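Local coordinates for putative uncharacterized protein (Wolbachia pipientis, PDB 3F4S), which probably acts as a DsbA-type thiol-disulfide oxidoreductase of the thioredoxin fold, introducing disulfide bonds into partner proteins through a redox-active pair of cysteines, at residues R87-K90 with A91-S95; T50-H53 with C54-H58. The protein carries 1 engineered substitution. All coordinates share one frame; numbering follows the deposited sequence. Where two conformers were deposited one is given.

Contact 1 of 2, residues R87-K90 with A91-S95; sequences RGLK and AAMLS
Leu89 and Met93 meet one turn apart on helix 86-94, an alpha-helix in the helical insertion that DsbA proteins carry between strands of the thioredoxin fold. The touch is light: the sulfur Met93 SD lies 4.4 Å from the branch carbon Leu89 CG. Met93 starts out beside its own backbone N (chi1 -68°), which brings its CG to 3.3 Å from Leu89 O; an extended chi2 then sets the sulfur beside Leu89 and the methylenes of Lys90, and the bend at chi3 (62°) only turns the terminal methyl. A long, unbranched thioether suits this seam.

Lys90 lays its methylenes along this flank, with CD 4.3 Å from Met93 SD, while its ammonium end reaches beyond the helix to bond Ile147 O. Beneath the side chains run regular i to i+4 backbone bonds, such as Met93 N to Leu89 O at 2.9 Å. Alanines fill two of the buried positions, Ala91 lying against Leu49 and Ala92, like Met93, against Ile156 of helix 150-167, while Leu94 packs on Phe107, Phe143 and Cys146. Ser95, whose OG also bonds His81 NE2, turns its short side chain back on the helix, OG donating to Ala92 O at 2.6 Å.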
loop_
_atom_site.group_PDB
_atom_site.type_symbol
_atom_site.label_atom_id
_atom_site.label_comp_id
_atom_site.label_asym_id
_atom_site.label_seq_id
_atom_site.Cartn_x
_atom_site.Cartn_y
_atom_site.Cartn_z
ATOM N N ARG A 87 -10.835 -12.678 -3.268
ATOM C CA ARG A 87 -11.398 -11.408 -2.800
ATOM C C ARG A 87 -10.374 -10.293 -2.890
ATOM O O ARG A 87 -10.672 -9.187 -3.364
ATOM C CB ARG A 87 -11.837 -11.513 -1.332
ATOM C CG ARG A 87 -12.541 -12.787 -0.969
ATOM C CD ARG A 87 -13.002 -12.804 0.482
ATOM N NE ARG A 87 -11.934 -12.672 1.473
ATOM C CZ ARG A 87 -10.989 -13.580 1.700
ATOM N NH1 ARG A 87 -10.934 -14.691 0.976
ATOM N NH2 ARG A 87 -10.079 -13.367 2.640
ATOM N N GLY A 88 -9.171 -10.588 -2.406
ATOM C CA GLY A 88 -8.116 -9.599 -2.320
ATOM C C GLY A 88 -7.616 -9.174 -3.680
ATOM O O GLY A 88 -7.295 -8.004 -3.897
ATOM N N LEU A 89 -7.534 -10.128 -4.600
ATOM C CA LEU A 89 -7.087 -9.811 -5.942
ATOM C C LEU A 89 -8.152 -8.983 -6.663
ATOM O O LEU A 89 -7.838 -7.996 -7.331
ATOM C CB LEU A 89 -6.742 -11.085 -6.717
ATOM C CG LEU A 89 -6.292 -10.903 -8.166
ATOM C CD1 LEU A 89 -5.206 -9.844 -8.298
ATOM C CD2 LEU A 89 -5.815 -12.234 -8.705
ATOM N N LYS A 90 -9.413 -9.374 -6.517
ATOM C CA LYS A 90 -10.507 -8.598 -7.106
ATOM C C LYS A 90 -10.571 -7.192 -6.498
ATOM O O LYS A 90 -10.818 -6.211 -7.207
ATOM C CB LYS A 90 -11.847 -9.330 -6.943
ATOM C CG LYS A 90 -11.989 -10.557 -7.837
ATOM C CD LYS A 90 -12.262 -10.158 -9.275
ATOM C CE LYS A 90 -12.097 -11.340 -10.216
ATOM N NZ LYS A 90 -12.621 -11.066 -11.592
ATOM N N ALA A 91 -10.340 -7.095 -5.189
ATOM C CA ALA A 91 -10.326 -5.791 -4.523
ATOM C C ALA A 91 -9.186 -4.934 -5.090
ATOM O O ALA A 91 -9.377 -3.746 -5.388
ATOM C CB ALA A 91 -10.176 -5.954 -3.015
ATOM N N ALA A 92 -8.009 -5.538 -5.249
ATOM C CA ALA A 92 -6.869 -4.816 -5.805
ATOM C C ALA A 92 -7.175 -4.321 -7.221
ATOM O O ALA A 92 -6.820 -3.201 -7.588
ATOM C CB ALA A 92 -5.619 -5.699 -5.800
ATOM N N MET A 93 -7.825 -5.159 -8.020
ATOM C CA MET A 93 -8.237 -4.746 -9.361
ATOM C C MET A 93 -9.206 -3.567 -9.292
ATOM O O MET A 93 -9.077 -2.598 -10.046
ATOM C CB MET A 93 -8.872 -5.928 -10.104
ATOM C CG MET A 93 -7.864 -7.044 -10.443
ATOM S SD MET A 93 -8.645 -8.562 -11.011
ATOM C CE MET A 93 -9.472 -7.994 -12.501
ATOM N N LEU A 94 -10.176 -3.650 -8.387
ATOM C CA LEU A 94 -11.174 -2.594 -8.261
ATOM C C LEU A 94 -10.547 -1.252 -7.873
ATOM O O LEU A 94 -11.041 -0.199 -8.270
ATOM C CB LEU A 94 -12.271 -2.989 -7.271
ATOM C CG LEU A 94 -13.472 -2.050 -7.147
ATOM C CD1 LEU A 94 -14.076 -1.743 -8.521
ATOM C CD2 LEU A 94 -14.510 -2.638 -6.203
ATOM N N SER A 95 -9.456 -1.289 -7.111
ATOM C CA SER A 95 -8.802 -0.052 -6.682
ATOM C C SER A 95 -8.380 0.804 -7.872
ATOM O O SER A 95 -8.238 2.019 -7.752
ATOM C CB SER A 95 -7.599 -0.342 -5.776
ATOM O OG SER A 95 -6.491 -0.799 -6.534
#

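Contact 2 of 2, residues T50-H53 with C54-H58; sequences TCYH and CSLFH
Cys51 and Cys54 bring their sulfurs together where helix 52-60 begins, the thioredoxin-type CxxC site. Cys51 is the N-cap: with SG anti to its backbone N (chi1 167°), its side chain swings over the helix start and SG accepts a weak, long bond from Cys54 N at 3.7 Å. Cys54 turns its sulfur the other way, beside its own N, and meets its partner from within the first turn. In this conformer the two SG atoms of Cys51 and Cys54 are 3.2 Å apart, too far for a covalent bond, although a disulfide is also seen in the crystal; two conformers of each cysteine are consistent with a mixed redox state. Backbone bonds secure the turn, Ser55 N reaching Cys51 O at 2.9 Å.

On another flank, Tyr52 and Leu56 form a CH-pi contact. The methyl Leu56 CD1 sits over one ring face, 3.9 Å from the centroid of Tyr52 and 23° off the normal. It is displaced toward the phenolic end, so its nearest ring atom is Tyr52 CZ at 3.6 Å. A flat ring and a branched leucine fit one turn apart, and Leu56 also rests on Tyr196.

Deeper residues anchor the helix. Phe57 enters an aromatic cluster with Phe62, Phe175 and Phe202; His58 stacks on Phe112 and bonds Glu45; Ser55 OG bonds Phe112 O. The cysteines differ in setting, Cys54 being buried against Pro173 and Cys51 partly exposed. The chemistry follows: as in other DsbA and thioredoxin proteins, the outer sulfur of Cys51 would probably meet the substrate, while Cys54 stays within easy range to close or reopen the disulfide.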
loop_
_atom_site.group_PDB
_atom_site.type_symbol
_atom_site.label_atom_id
_atom_site.label_comp_id
_atom_site.label_asym_id
_atom_site.label_seq_id
_atom_site.Cartn_x
_atom_site.Cartn_y
_atom_site.Cartn_z
ATOM N N THR A 50 -6.952 -8.319 2.483
ATOM C CA THR A 50 -7.753 -9.256 3.270
ATOM C C THR A 50 -6.977 -9.800 4.469
ATOM O O THR A 50 -7.445 -10.683 5.191
ATOM C CB THR A 50 -8.203 -10.445 2.410
ATOM O OG1 THR A 50 -7.045 -11.087 1.856
ATOM C CG2 THR A 50 -9.123 -9.982 1.278
ATOM N N CYS A 51 -5.776 -9.278 4.675
ATOM C CA CYS A 51 -4.925 -9.746 5.761
ATOM C C CYS A 51 -5.290 -9.066 7.082
ATOM O O CYS A 51 -5.271 -7.842 7.189
ATOM C CB CYS A 51 -3.459 -9.506 5.407
ATOM S SG CYS A 51 -2.331 -9.689 6.790
ATOM N N TYR A 52 -5.625 -9.877 8.083
ATOM C CA TYR A 52 -6.178 -9.395 9.356
ATOM C C TYR A 52 -5.270 -8.406 10.100
ATOM O O TYR A 52 -5.698 -7.296 10.455
ATOM C CB TYR A 52 -6.590 -10.573 10.257
ATOM C CG TYR A 52 -7.173 -10.173 11.599
ATOM C CD1 TYR A 52 -8.229 -9.267 11.684
ATOM C CD2 TYR A 52 -6.677 -10.711 12.781
ATOM C CE1 TYR A 52 -8.766 -8.898 12.918
ATOM C CE2 TYR A 52 -7.201 -10.355 14.009
ATOM C CZ TYR A 52 -8.246 -9.454 14.076
ATOM O OH TYR A 52 -8.750 -9.117 15.309
ATOM N N HIS A 53 -4.015 -8.779 10.327
ATOM C CA HIS A 53 -3.072 -7.839 10.953
ATOM C C HIS A 53 -2.884 -6.572 10.146
ATOM O O HIS A 53 -2.710 -5.499 10.712
ATOM C CB HIS A 53 -1.712 -8.480 11.188
ATOM C CG HIS A 53 -1.756 -9.629 12.136
ATOM N ND1 HIS A 53 -0.690 -10.478 12.324
ATOM C CD2 HIS A 53 -2.751 -10.085 12.934
ATOM C CE1 HIS A 53 -1.018 -11.403 13.208
ATOM N NE2 HIS A 53 -2.263 -11.187 13.593
ATOM N N CYS A 54 -2.889 -6.706 8.821
ATOM C CA CYS A 54 -2.793 -5.554 7.933
ATOM C C CYS A 54 -3.941 -4.606 8.229
ATOM O O CYS A 54 -3.738 -3.411 8.445
ATOM C CB CYS A 54 -2.851 -5.990 6.462
ATOM S SG CYS A 54 -1.340 -6.763 5.810
ATOM N N SER A 55 -5.151 -5.153 8.245
ATOM C CA SER A 55 -6.339 -4.360 8.523
ATOM C C SER A 55 -6.208 -3.613 9.850
ATOM O O SER A 55 -6.455 -2.407 9.920
ATOM C CB SER A 55 -7.579 -5.252 8.535
ATOM O OG SER A 55 -8.706 -4.534 8.991
ATOM N N LEU A 56 -5.813 -4.330 10.900
ATOM C CA LEU A 56 -5.696 -3.720 12.223
ATOM C C LEU A 56 -4.670 -2.595 12.199
ATOM O O LEU A 56 -4.892 -1.531 12.773
ATOM C CB LEU A 56 -5.320 -4.753 13.291
ATOM C CG LEU A 56 -6.358 -5.845 13.563
ATOM C CD1 LEU A 56 -5.778 -6.889 14.501
ATOM C CD2 LEU A 56 -7.634 -5.253 14.137
ATOM N N PHE A 57 -3.545 -2.835 11.534
ATOM C CA PHE A 57 -2.530 -1.796 11.382
ATOM C C PHE A 57 -3.124 -0.558 10.704
ATOM O O PHE A 57 -2.915 0.568 11.148
ATOM C CB PHE A 57 -1.328 -2.307 10.590
ATOM C CG PHE A 57 -0.366 -1.223 10.199
ATOM C CD1 PHE A 57 0.531 -0.708 11.124
ATOM C CD2 PHE A 57 -0.372 -0.700 8.913
ATOM C CE1 PHE A 57 1.416 0.298 10.772
ATOM C CE2 PHE A 57 0.511 0.308 8.552
ATOM C CZ PHE A 57 1.406 0.808 9.486
ATOM N N HIS A 58 -3.873 -0.770 9.629
ATOM C CA HIS A 58 -4.486 0.346 8.914
ATOM C C HIS A 58 -5.579 1.077 9.684
ATOM O O HIS A 58 -5.811 2.265 9.471
ATOM C CB HIS A 58 -4.941 -0.091 7.524
ATOM C CG HIS A 58 -3.806 -0.146 6.563
ATOM N ND1 HIS A 58 -3.405 0.953 5.835
ATOM C CD2 HIS A 58 -2.904 -1.121 6.308
ATOM C CE1 HIS A 58 -2.334 0.637 5.126
ATOM N NE2 HIS A 58 -2.010 -0.616 5.397
#

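From the N terminus, strand 41-47 of the central sheet runs into contact 2, where the chain turns into helix 52-60. After helix 62-70 and strand 75-81 the chain leaves the thioredoxin core for the helical insertion, and contact 1 forms there on helix 86-94. Each contact closes just a helical turn, and the two follow in series, neither nested nor crossed. Their centres are about 15 Å apart, yet they touch: Arg87 NH2 lies 3.5 Å from Thr50 CB, and Gly88 N lies 3.7 Å from Thr50 CG2. Asp85 strengthens the join by bonding both Thr50 OG1 and Gly88 N, tying the redox-site loop to the start of the insertion helix.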